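Local atomic coordinates of taurocyamine kinase (Schistosoma mansoni, PDB entry 4WOD), a protein that reversibly transfers a phosphate group between ATP and the guanidino compound taurocyamine, using magnesium as cofactor. Residues Phe183-Asp188 and Ile219-His224; Asn190-Arg193 and Gly197-Asp200. The protein carries 4 engineered substitutions. All blocks are in the same frame, centred on the assembly; numbering follows the deposited sequence.

Contact 1: residues Phe183-Asp188 and Ile219-His224; sequences FLFRND and INEEDH. With ARG (arginine), chain B.
Phe185 and Glu221 meet because of how each leaves its backbone. In Phe185, CG is tucked between the backbone N and the carbonyl carbon (chi1 57°), and the ring reaches across to segment 219-224; in Glu221, CG lies anti to N (chi1 178°), and a bend at chi2 then carries the carboxylate off the ring. What remains over the aromatic face is the methylene part of the glutamate. CB of Glu221 sits 3.5 Å from the centroid of the Phe185 ring, almost on its normal, a CH-pi contact, while CG of Glu221 comes within 3.3 Å of CD1 of Phe185. The two side chains run past each other in opposite directions, and the carboxylate plane is turned 65° from the ring. At the ring's far end, CZ of Phe185 approaches the carbonyl O of Ile219, 3.9 Å away, from an oblique direction. Trp218 and Ile207 also pack on this phenylalanine.

One water joins the two segments a second time, donating to Arg186 O at 2.7 Å and to Glu221 OE2 at 3.1 Å. Next along the chain, Glu222 stretches into the pocket that holds the bound arginine, where its OE1 accepts a very short hydrogen bond from NH1 of the ligand (2.5 Å) and its OE2 a weak one from NH2. Leu60, Leu61 and Arg63 hold the same ligand from the N-terminal domain. With Glu221 held by the ring and the water, the backbone from which Glu222 reaches the guanidinium group is probably steadied as well.

Contact 2: residues Asn190-Arg193 and Gly197-Asp200; sequences NVLR and GYID
This is a local helix-to-loop contact in the phosphagen kinase catalytic domain: the short helix 190-194 ends, and the chain just beyond it folds back on its last turn before entering strand 206-210 of the antiparallel sheet. A backbone hydrogen bond fixes the return, with Gly197 N donating to Leu192 O (2.8 Å). Close beside it, CD1 of Leu192 packs 3.7 Å from CA of Gly197, leaving little room on that side of the glycine.

Tyr198 fills the angle between Leu192 and Arg193, crossing both side chains at about a right angle. In Leu192, chi1 (-173°) turns CG toward the tyrosine, and of its two methyls CD2 lies 3.7 Å from CE1 of Tyr198, approaching the ring obliquely. On the Arg193 side, CB lies 3.7 Å from CD2 of Tyr198. The arginine chain bends at chi3, and that same ring carbon comes over one face of the guanidinium near its rim; the two planes are 52° apart, so the groups are not stacked. Beyond the ring, the phenolic OH pairs with the backbone N of Asp189, and Trp201 meets the tyrosine edge-to-face. The guanidinium has its stronger partner in Asn187 O, through NH1, while NH2 makes a weak, nearly straight bond in plane to OD1 of Asn190. A single water bridges the two backbones, donating to Arg193 O at 2.7 Å and accepting from Tyr198 N at the same distance.

How the contacts relate
Contact 2 is nested within the chain loop closed by contact 1, and their centres lie about 10 Å apart in the same catalytic domain. Contact 1 is buried and joins segments distant in sequence, with no direct hydrogen bond between them; contact 2 is partly buried, joins near neighbours in sequence and uses a backbone bond besides its side chains. Each has a bridging water, to a carboxylate in contact 1 but between backbone atoms in contact 2. They also touch: Asn187 CA packs 3.3 Å from Tyr198 CZ, and Leu192 CD2 lies 3.4 Å from Glu221 O, beside the loop whose Glu222 binds the arginine.

Contact 1: residues Phe183-Asp188 and Ile219-His224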
loop_
_atom_site.group_PDB
_atom_site.type_symbol
_atom_site.label_atom_id
_atom_site.label_comp_id
_atom_site.label_asym_id
_atom_site.label_seq_id
_atom_site.Cartn_x
_atom_site.Cartn_y
_atom_site.Cartn_z
ATOM N N PHE A 183 16.428 -28.478 -2.599
ATOM C CA PHE A 183 15.526 -29.519 -3.063
ATOM C C PHE A 183 14.727 -30.124 -1.916
ATOM O O PHE A 183 13.707 -30.775 -2.135
ATOM C CB PHE A 183 16.305 -30.613 -3.783
ATOM C CG PHE A 183 16.961 -30.145 -5.046
ATOM C CD1 PHE A 183 16.435 -29.074 -5.753
ATOM C CD2 PHE A 183 18.107 -30.762 -5.517
ATOM C CE1 PHE A 183 17.038 -28.633 -6.922
ATOM C CE2 PHE A 183 18.717 -30.330 -6.689
ATOM C CZ PHE A 183 18.181 -29.264 -7.390
ATOM N N LEU A 184 15.185 -29.918 -0.690
ATOM C CA LEU A 184 14.589 -30.630 0.434
ATOM C C LEU A 184 13.796 -29.704 1.342
ATOM O O LEU A 184 14.209 -28.578 1.625
ATOM C CB LEU A 184 15.663 -31.350 1.242
ATOM C CG LEU A 184 15.151 -32.270 2.349
ATOM C CD1 LEU A 184 14.149 -33.267 1.780
ATOM C CD2 LEU A 184 16.308 -32.984 3.025
ATOM N N PHE A 185 12.649 -30.195 1.800
ATOM C CA PHE A 185 11.838 -29.436 2.727
ATOM C C PHE A 185 12.115 -29.892 4.138
ATOM O O PHE A 185 12.569 -31.017 4.355
ATOM C CB PHE A 185 10.353 -29.570 2.399
ATOM C CG PHE A 185 9.833 -30.990 2.375
ATOM C CD1 PHE A 185 9.336 -31.586 3.523
ATOM C CD2 PHE A 185 9.764 -31.697 1.182
ATOM C CE1 PHE A 185 8.798 -32.857 3.487
ATOM C CE2 PHE A 185 9.248 -32.975 1.146
ATOM C CZ PHE A 185 8.760 -33.556 2.302
ATOM N N ARG A 186 11.844 -29.013 5.096
ATOM C CA ARG A 186 12.128 -29.300 6.496
ATOM C C ARG A 186 10.879 -29.092 7.340
ATOM O O ARG A 186 9.909 -28.492 6.880
ATOM C CB ARG A 186 13.271 -28.416 7.013
ATOM C CG ARG A 186 14.627 -28.699 6.377
ATOM C CD ARG A 186 15.694 -27.736 6.896
ATOM N NE ARG A 186 15.237 -26.348 6.884
ATOM C CZ ARG A 186 15.836 -25.357 7.539
ATOM N NH1 ARG A 186 16.928 -25.598 8.255
ATOM N NH2 ARG A 186 15.348 -24.124 7.476
ATOM N N ASN A 187 10.909 -29.602 8.565
ATOM C CA ASN A 187 9.826 -29.389 9.511
ATOM C C ASN A 187 10.060 -28.130 10.331
ATOM O O ASN A 187 10.236 -28.197 11.542
ATOM C CB ASN A 187 9.660 -30.601 10.434
ATOM C CG ASN A 187 10.976 -31.054 11.065
ATOM O OD1 ASN A 187 12.024 -31.050 10.420
ATOM N ND2 ASN A 187 10.918 -31.456 12.329
ATOM N N ASP A 188 10.050 -26.979 9.672
ATOM C CA ASP A 188 10.394 -25.734 10.355
ATOM C C ASP A 188 9.316 -24.637 10.301
ATOM O O ASP A 188 9.585 -23.495 10.660
ATOM C CB ASP A 188 11.714 -25.191 9.786
ATOM C CG ASP A 188 11.612 -24.796 8.318
ATOM O OD1 ASP A 188 10.604 -25.138 7.650
ATOM O OD2 ASP A 188 12.561 -24.145 7.821
ATOM N N ILE A 219 6.570 -34.993 -1.823
ATOM C CA ILE A 219 5.502 -35.896 -1.438
ATOM C C ILE A 219 5.173 -35.727 0.042
ATOM O O ILE A 219 6.035 -35.929 0.900
ATOM C CB ILE A 219 5.877 -37.362 -1.717
ATOM C CG1 ILE A 219 6.237 -37.540 -3.197
ATOM C CG2 ILE A 219 4.730 -38.295 -1.306
ATOM C CD1 ILE A 219 6.400 -38.982 -3.600
ATOM N N ASN A 220 3.932 -35.325 0.314
ATOM C CA ASN A 220 3.376 -35.202 1.669
ATOM C C ASN A 220 4.062 -34.165 2.536
ATOM O O ASN A 220 4.046 -34.254 3.776
ATOM C CB ASN A 220 3.375 -36.570 2.352
ATOM C CG ASN A 220 2.217 -37.428 1.884
ATOM O OD1 ASN A 220 1.175 -36.889 1.520
ATOM N ND2 ASN A 220 2.388 -38.760 1.882
ATOM N N GLU A 221 4.633 -33.150 1.892
ATOM C CA GLU A 221 5.208 -32.036 2.640
ATOM C C GLU A 221 4.095 -31.204 3.287
ATOM O O GLU A 221 4.239 -30.714 4.406
ATOM C CB GLU A 221 6.080 -31.162 1.731
ATOM C CG GLU A 221 6.677 -29.943 2.441
ATOM C CD GLU A 221 5.842 -28.683 2.290
ATOM O OE1 GLU A 221 5.132 -28.550 1.272
ATOM O OE2 GLU A 221 5.907 -27.822 3.195
ATOM N N GLU A 222 2.980 -31.071 2.585
ATOM C CA GLU A 222 1.833 -30.288 3.050
ATOM C C GLU A 222 0.627 -30.739 2.243
ATOM O O GLU A 222 -0.334 -31.312 2.782
ATOM C CB GLU A 222 2.065 -28.784 2.874
ATOM C CG GLU A 222 0.786 -27.970 2.965
ATOM C CD GLU A 222 1.016 -26.466 2.930
ATOM O OE1 GLU A 222 0.299 -25.788 2.168
ATOM O OE2 GLU A 222 1.886 -25.962 3.679
ATOM N N ASP A 223 0.704 -30.484 0.937
ATOM C CA ASP A 223 -0.162 -31.148 -0.009
ATOM C C ASP A 223 0.367 -32.538 -0.299
ATOM O O ASP A 223 1.521 -32.859 0.030
ATOM C CB ASP A 223 -0.284 -30.326 -1.303
ATOM C CG ASP A 223 -1.168 -29.097 -1.119
ATOM O OD1 ASP A 223 -2.306 -29.256 -0.633
ATOM O OD2 ASP A 223 -0.711 -27.969 -1.407
ATOM N N HIS A 224 -0.486 -33.379 -0.885
ATOM C CA HIS A 224 -0.099 -34.738 -1.206
ATOM C C HIS A 224 1.097 -34.683 -2.157
ATOM O O HIS A 224 2.138 -35.330 -1.932
ATOM C CB HIS A 224 -1.278 -35.511 -1.818
ATOM C CG HIS A 224 -2.351 -35.824 -0.815
ATOM N ND1 HIS A 224 -3.581 -36.335 -1.164
ATOM C CD2 HIS A 224 -2.376 -35.681 0.533
ATOM C CE1 HIS A 224 -4.310 -36.513 -0.077
ATOM N NE2 HIS A 224 -3.598 -36.133 0.971
HETATM N N ARG B . -2.312 -16.948 3.348
HETATM C CA ARG B . -1.953 -18.050 4.199
HETATM C C ARG B . -2.005 -17.827 5.699
HETATM O O ARG B . -1.459 -16.816 6.205
HETATM C CB ARG B . -0.645 -18.623 3.792
HETATM C CG ARG B . -0.776 -19.570 2.648
HETATM C CD ARG B . -0.453 -20.917 3.184
HETATM N NE ARG B . -0.541 -21.896 2.143
HETATM C CZ ARG B . 0.388 -22.782 1.917
HETATM N NH1 ARG B . 0.247 -23.647 0.958
HETATM N NH2 ARG B . 1.471 -22.774 2.644
HETATM O OXT ARG B . -2.654 -18.737 6.234
HETATM O O HOH W 1 7.571 -27.887 5.756
#

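Contact 2: residues Asn190-Arg193 and Gly197-Asp200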
loop_
_atom_site.group_PDB
_atom_site.type_symbol
_atom_site.label_atom_id
_atom_site.label_comp_id
_atom_site.label_asym_id
_atom_site.label_seq_id
_atom_site.Cartn_x
_atom_site.Cartn_y
_atom_site.Cartn_z
ATOM N N ASN A 190 5.863 -23.401 11.836
ATOM C CA ASN A 190 4.995 -23.666 12.975
ATOM C C ASN A 190 3.505 -23.619 12.613
ATOM O O ASN A 190 2.673 -24.216 13.307
ATOM C CB ASN A 190 5.280 -22.682 14.113
ATOM C CG ASN A 190 5.060 -23.303 15.496
ATOM O OD1 ASN A 190 4.984 -24.522 15.639
ATOM N ND2 ASN A 190 4.957 -22.459 16.516
ATOM N N VAL A 191 3.158 -22.901 11.547
ATOM C CA VAL A 191 1.768 -22.872 11.113
ATOM C C VAL A 191 1.436 -24.267 10.601
ATOM O O VAL A 191 0.438 -24.875 10.993
ATOM C CB VAL A 191 1.508 -21.803 10.011
ATOM C CG1 VAL A 191 0.117 -21.968 9.409
ATOM C CG2 VAL A 191 1.688 -20.394 10.569
ATOM N N LEU A 192 2.314 -24.789 9.755
ATOM C CA LEU A 192 2.156 -26.148 9.243
ATOM C C LEU A 192 2.155 -27.161 10.383
ATOM O O LEU A 192 1.347 -28.079 10.395
ATOM C CB LEU A 192 3.262 -26.482 8.248
ATOM C CG LEU A 192 3.123 -27.814 7.494
ATOM C CD1 LEU A 192 1.693 -28.017 6.998
ATOM C CD2 LEU A 192 4.132 -27.866 6.329
ATOM N N ARG A 193 3.058 -26.988 11.342
ATOM C CA ARG A 193 3.107 -27.867 12.503
ATOM C C ARG A 193 1.765 -27.928 13.238
ATOM O O ARG A 193 1.258 -29.019 13.529
ATOM C CB ARG A 193 4.204 -27.427 13.478
ATOM C CG ARG A 193 4.190 -28.221 14.788
ATOM C CD ARG A 193 5.441 -27.970 15.611
ATOM N NE ARG A 193 6.607 -28.533 14.946
ATOM C CZ ARG A 193 7.509 -27.828 14.275
ATOM N NH1 ARG A 193 8.520 -28.456 13.692
ATOM N NH2 ARG A 193 7.406 -26.503 14.192
ATOM N N GLY A 197 0.777 -30.857 10.120
ATOM C CA GLY A 197 1.631 -31.177 8.983
ATOM C C GLY A 197 2.824 -32.091 9.214
ATOM O O GLY A 197 3.394 -32.632 8.256
ATOM N N TYR A 198 3.226 -32.272 10.468
ATOM C CA TYR A 198 4.455 -33.026 10.729
ATOM C C TYR A 198 4.213 -34.273 11.572
ATOM O O TYR A 198 5.134 -34.803 12.181
ATOM C CB TYR A 198 5.488 -32.129 11.416
ATOM C CG TYR A 198 5.876 -30.907 10.612
ATOM C CD1 TYR A 198 6.055 -30.981 9.232
ATOM C CD2 TYR A 198 6.051 -29.675 11.232
ATOM C CE1 TYR A 198 6.418 -29.863 8.497
ATOM C CE2 TYR A 198 6.418 -28.555 10.511
ATOM C CZ TYR A 198 6.596 -28.648 9.147
ATOM O OH TYR A 198 6.958 -27.525 8.443
ATOM N N ILE A 199 2.968 -34.731 11.613
ATOM C CA ILE A 199 2.625 -35.911 12.377
ATOM C C ILE A 199 3.338 -37.133 11.765
ATOM O O ILE A 199 3.401 -37.269 10.539
ATOM C CB ILE A 199 1.101 -36.098 12.408
ATOM C CG1 ILE A 199 0.452 -34.876 13.084
ATOM C CG2 ILE A 199 0.701 -37.420 13.067
ATOM C CD1 ILE A 199 -1.032 -34.849 12.978
ATOM N N ASP A 200 3.901 -37.977 12.630
ATOM C CA ASP A 200 4.664 -39.170 12.243
ATOM C C ASP A 200 5.891 -38.826 11.397
ATOM O O ASP A 200 6.295 -39.627 10.553
ATOM C CB ASP A 200 3.796 -40.166 11.467
ATOM C CG ASP A 200 2.514 -40.547 12.196
ATOM O OD1 ASP A 200 2.576 -40.823 13.402
ATOM O OD2 ASP A 200 1.435 -40.565 11.549
HETATM O O HOH W 2 2.208 -31.506 12.866
#